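Local coordinates for nonsense-mediated mRNA decay protein 2 (Saccharomyces cerevisiae, PDB 4LUN) that takes part in nonsense-mediated decay of mRNAs with premature stop codons, here represented by its N-terminal MIF4G domain, at residues 9-23 / 94-106. Sequence-based numbering, arbitrary orientation.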
# COMPACT_ATOMS: atom_id res chain seq x y z
N LEU A 9 10.57 17.53 -5.48
CA LEU A 9 11.24 16.24 -5.48
C LEU A 9 10.97 15.48 -6.76
O LEU A 9 11.87 14.83 -7.30
CB LEU A 9 10.76 15.39 -4.30
CG LEU A 9 11.29 15.78 -2.92
CD1 LEU A 9 10.60 14.96 -1.84
CD2 LEU A 9 12.80 15.58 -2.85
N HIS A 10 9.73 15.54 -7.24
CA HIS A 10 9.36 14.87 -8.49
C HIS A 10 10.24 15.36 -9.64
O HIS A 10 10.74 14.56 -10.43
CB HIS A 10 7.87 15.06 -8.81
CG HIS A 10 7.38 14.16 -9.89
ND1 HIS A 10 7.56 14.42 -11.23
CD2 HIS A 10 6.73 12.97 -9.83
CE1 HIS A 10 7.05 13.44 -11.95
NE2 HIS A 10 6.54 12.54 -11.12
N ASP A 11 10.46 16.67 -9.71
CA ASP A 11 11.31 17.23 -10.76
C ASP A 11 12.75 16.72 -10.65
O ASP A 11 13.34 16.29 -11.64
CB ASP A 11 11.28 18.76 -10.73
CG ASP A 11 12.05 19.39 -11.88
OD1 ASP A 11 12.20 18.73 -12.94
OD2 ASP A 11 12.51 20.54 -11.73
N LEU A 12 13.30 16.76 -9.44
CA LEU A 12 14.64 16.24 -9.19
C LEU A 12 14.73 14.74 -9.45
O LEU A 12 15.69 14.27 -10.06
CB LEU A 12 15.07 16.53 -7.75
CG LEU A 12 15.33 18.00 -7.40
CD1 LEU A 12 15.52 18.14 -5.90
CD2 LEU A 12 16.56 18.52 -8.13
N ASN A 13 13.74 13.99 -9.00
CA ASN A 13 13.79 12.54 -9.16
C ASN A 13 13.63 12.14 -10.62
O ASN A 13 14.17 11.14 -11.06
CB ASN A 13 12.75 11.87 -8.26
CG ASN A 13 13.11 11.97 -6.79
OD1 ASN A 13 14.29 12.03 -6.44
ND2 ASN A 13 12.11 11.98 -5.91
N THR A 14 12.88 12.94 -11.37
CA THR A 14 12.66 12.66 -12.78
C THR A 14 13.95 12.95 -13.55
O THR A 14 14.35 12.19 -14.43
CB THR A 14 11.49 13.48 -13.34
OG1 THR A 14 10.26 13.10 -12.69
CG2 THR A 14 11.35 13.27 -14.84
N ARG A 15 14.62 14.03 -13.18
CA ARG A 15 15.91 14.35 -13.79
C ARG A 15 16.95 13.27 -13.51
O ARG A 15 17.71 12.89 -14.40
CB ARG A 15 16.40 15.72 -13.34
CG ARG A 15 15.56 16.86 -13.89
CD ARG A 15 16.35 18.15 -14.01
NE ARG A 15 16.57 18.79 -12.72
CZ ARG A 15 17.75 19.18 -12.27
NH1 ARG A 15 18.84 18.99 -13.01
NH2 ARG A 15 17.86 19.76 -11.08
N ALA A 16 16.96 12.74 -12.29
CA ALA A 16 17.87 11.65 -11.95
C ALA A 16 17.58 10.40 -12.77
O ALA A 16 18.51 9.74 -13.24
CB ALA A 16 17.83 11.35 -10.45
N TRP A 17 16.30 10.07 -12.96
CA TRP A 17 15.94 8.95 -13.81
C TRP A 17 16.44 9.21 -15.22
O TRP A 17 16.77 8.28 -15.95
CB TRP A 17 14.44 8.70 -13.82
CG TRP A 17 13.95 7.71 -12.77
CD1 TRP A 17 13.03 7.94 -11.80
CD2 TRP A 17 14.36 6.33 -12.62
NE1 TRP A 17 12.84 6.81 -11.04
CE2 TRP A 17 13.63 5.81 -11.53
CE3 TRP A 17 15.26 5.51 -13.30
CZ2 TRP A 17 13.79 4.49 -11.10
CZ3 TRP A 17 15.41 4.19 -12.87
CH2 TRP A 17 14.68 3.70 -11.77
N ASN A 18 16.48 10.49 -15.60
CA ASN A 18 16.87 10.88 -16.95
C ASN A 18 18.38 10.94 -17.13
O ASN A 18 18.88 11.30 -18.20
CB ASN A 18 16.22 12.22 -17.33
CG ASN A 18 14.75 12.08 -17.69
OD1 ASN A 18 14.29 11.00 -18.06
ND2 ASN A 18 14.02 13.19 -17.59
N GLY A 19 19.11 10.58 -16.08
CA GLY A 19 20.55 10.43 -16.15
C GLY A 19 21.34 11.62 -15.67
O GLY A 19 22.56 11.65 -15.77
N GLU A 20 20.65 12.63 -15.15
CA GLU A 20 21.35 13.80 -14.66
C GLU A 20 21.95 13.54 -13.28
O GLU A 20 21.46 12.69 -12.54
CB GLU A 20 20.42 15.00 -14.57
CG GLU A 20 19.69 15.33 -15.84
CD GLU A 20 19.01 16.68 -15.75
OE1 GLU A 20 18.07 16.93 -16.53
OE2 GLU A 20 19.42 17.48 -14.88
N GLU A 21 23.00 14.28 -12.96
CA GLU A 21 23.46 14.36 -11.58
C GLU A 21 22.85 15.63 -11.02
O GLU A 21 23.28 16.74 -11.34
CB GLU A 21 24.99 14.44 -11.51
CG GLU A 21 25.72 13.51 -12.46
CD GLU A 21 25.49 12.04 -12.15
OE1 GLU A 21 25.19 11.71 -10.98
OE2 GLU A 21 25.61 11.21 -13.08
N VAL A 22 21.81 15.47 -10.20
CA VAL A 22 21.11 16.63 -9.67
C VAL A 22 21.47 16.86 -8.21
O VAL A 22 21.18 17.92 -7.65
CB VAL A 22 19.58 16.48 -9.80
CG1 VAL A 22 19.24 15.73 -11.08
CG2 VAL A 22 19.01 15.74 -8.60
N PHE A 23 22.09 15.86 -7.59
CA PHE A 23 22.49 15.97 -6.20
C PHE A 23 23.86 16.64 -6.10
O PHE A 23 24.83 16.15 -6.67
CB PHE A 23 22.52 14.60 -5.52
CG PHE A 23 22.42 14.66 -4.02
CD1 PHE A 23 21.22 14.38 -3.37
CD2 PHE A 23 23.52 15.02 -3.25
CE1 PHE A 23 21.13 14.45 -1.99
CE2 PHE A 23 23.43 15.08 -1.87
CZ PHE A 23 22.24 14.80 -1.24
N VAL A 94 10.72 9.23 2.62
CA VAL A 94 10.63 9.79 1.27
C VAL A 94 11.83 10.68 0.94
O VAL A 94 12.40 10.59 -0.14
CB VAL A 94 9.32 10.58 1.06
CG1 VAL A 94 9.37 11.36 -0.25
CG2 VAL A 94 8.11 9.65 1.10
N GLU A 95 12.22 11.54 1.88
CA GLU A 95 13.36 12.44 1.66
C GLU A 95 14.67 11.67 1.53
O GLU A 95 15.51 11.98 0.68
CB GLU A 95 13.47 13.46 2.79
CG GLU A 95 12.34 14.48 2.83
CD GLU A 95 12.54 15.62 1.85
OE1 GLU A 95 13.59 15.69 1.18
OE2 GLU A 95 11.63 16.48 1.77
N ILE A 96 14.85 10.66 2.38
CA ILE A 96 16.04 9.82 2.35
C ILE A 96 16.14 8.99 1.07
O ILE A 96 17.20 8.94 0.44
CB ILE A 96 16.05 8.88 3.57
CG1 ILE A 96 16.16 9.70 4.86
CG2 ILE A 96 17.18 7.87 3.47
CD1 ILE A 96 15.76 8.94 6.11
N ILE A 97 15.05 8.36 0.66
CA ILE A 97 15.06 7.58 -0.57
C ILE A 97 15.28 8.49 -1.78
O ILE A 97 15.99 8.12 -2.70
CB ILE A 97 13.78 6.75 -0.76
CG1 ILE A 97 13.63 5.73 0.38
CG2 ILE A 97 13.79 6.01 -2.10
CD1 ILE A 97 14.81 4.80 0.51
N SER A 98 14.69 9.68 -1.76
CA SER A 98 14.87 10.64 -2.85
C SER A 98 16.34 11.05 -2.98
O SER A 98 16.85 11.15 -4.09
CB SER A 98 14.00 11.88 -2.66
OG SER A 98 12.63 11.56 -2.79
N GLY A 99 17.00 11.28 -1.85
CA GLY A 99 18.42 11.61 -1.85
C GLY A 99 19.26 10.51 -2.45
O GLY A 99 20.14 10.76 -3.28
N LEU A 100 19.00 9.28 -2.04
CA LEU A 100 19.74 8.13 -2.54
C LEU A 100 19.48 7.95 -4.03
O LEU A 100 20.39 7.65 -4.78
CB LEU A 100 19.37 6.87 -1.76
CG LEU A 100 20.06 6.76 -0.41
CD1 LEU A 100 19.33 5.76 0.47
CD2 LEU A 100 21.51 6.35 -0.60
N HIS A 101 18.23 8.14 -4.44
CA HIS A 101 17.88 8.05 -5.86
C HIS A 101 18.57 9.15 -6.66
O HIS A 101 19.01 8.93 -7.80
CB HIS A 101 16.35 8.12 -6.04
CG HIS A 101 15.92 8.30 -7.46
ND1 HIS A 101 16.02 7.29 -8.40
CD2 HIS A 101 15.41 9.37 -8.11
CE1 HIS A 101 15.59 7.74 -9.56
NE2 HIS A 101 15.21 9.00 -9.42
N GLN A 102 18.69 10.33 -6.08
CA GLN A 102 19.31 11.45 -6.78
C GLN A 102 20.82 11.25 -6.91
O GLN A 102 21.43 11.69 -7.89
CB GLN A 102 18.99 12.76 -6.07
CG GLN A 102 17.55 13.20 -6.29
CD GLN A 102 17.08 14.21 -5.28
OE1 GLN A 102 17.89 14.90 -4.66
NE2 GLN A 102 15.77 14.28 -5.08
N ARG A 103 21.42 10.58 -5.93
CA ARG A 103 22.86 10.29 -5.97
C ARG A 103 23.18 9.17 -6.95
O ARG A 103 24.15 9.26 -7.72
CB ARG A 103 23.37 9.90 -4.58
CG ARG A 103 23.80 11.05 -3.67
CD ARG A 103 25.15 11.66 -4.08
NE ARG A 103 26.19 10.66 -4.35
CZ ARG A 103 27.07 10.22 -3.45
NH1 ARG A 103 27.06 10.68 -2.20
NH2 ARG A 103 27.98 9.32 -3.80
N PHE A 104 22.37 8.11 -6.94
CA PHE A 104 22.71 6.89 -7.68
C PHE A 104 21.78 6.49 -8.83
O PHE A 104 22.12 5.58 -9.59
CB PHE A 104 22.87 5.71 -6.72
CG PHE A 104 23.80 5.99 -5.57
CD1 PHE A 104 25.16 6.15 -5.80
CD2 PHE A 104 23.32 6.12 -4.28
CE1 PHE A 104 26.03 6.42 -4.75
CE2 PHE A 104 24.18 6.39 -3.23
CZ PHE A 104 25.53 6.54 -3.46
N ASN A 105 20.64 7.15 -8.98
CA ASN A 105 19.66 6.74 -10.00
C ASN A 105 19.33 5.24 -9.95
O ASN A 105 19.23 4.65 -8.88
CB ASN A 105 20.13 7.16 -11.41
CG ASN A 105 19.13 6.82 -12.51
OD1 ASN A 105 17.96 7.16 -12.42
ND2 ASN A 105 19.59 6.05 -13.50
N GLY A 106 19.23 4.63 -11.13
CA GLY A 106 18.63 3.34 -11.34
C GLY A 106 19.42 2.21 -10.75
O GLY A 106 18.84 1.22 -10.35
O HOH W 1 23.42 13.31 -8.55
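Asn13 meets three side chains of helix 87-104 at once. Its backbone O accepts a nearly straight hydrogen bond from His101 NE2 (2.9 Å) on an in-plane lone pair, and that oxygen lies in the plane of the imidazole. The same O also accepts from Trp17 N of its own helix. At the amide end, OD1 receives Gln102 NE2 at 3.0 Å, the donor standing above the carbonyl plane, while ND2 donates a hydrogen bond to Ser98 OG at 3.2 Å. Beside this polar row His101 CE1 lies over one face of the Trp17 indole, 3.3 Å from NE1, in an edge-to-face pair with planes at 52°. With CG anti to its backbone N (chi1 169°), His101 reaches across to both partners; Ala16, 5.4 Å from Gln102 between CA atoms, lets the backbones come close here. The axes of helix segments 9-17 and 94-104 run roughly parallel, approaching to 8.6 Å at an angle of 32°, and join the N-terminal helix to a helix of the HEAT-repeat-like, all-helical MIF4G domain. One turn before Asn13, Leu9 is a knob in the hole formed by Val94, Glu95, Ser98 and Gln102. Beyond the Schellman motif that ends the first helix at Gly19, the chain turns back over the second: Val22 CG2 packs on Gln102 CG (3.7 Å), and Arg103 CG makes a CH-pi contact over the Phe23 ring. A water accepts from Phe23 N and donates to Gln102 O at 2.6 Å. In the second shell, Ser98 OG donates to Val94 O, Thr109 OG1 bonds His101 ND1, Asn13 ND2 also donates to Val153 O, and Trp17 NE1 to Val155 O. Arg5 pairs with Glu95, and Arg103 NH1 bonds the carbonyls of Leu60 and Ala63.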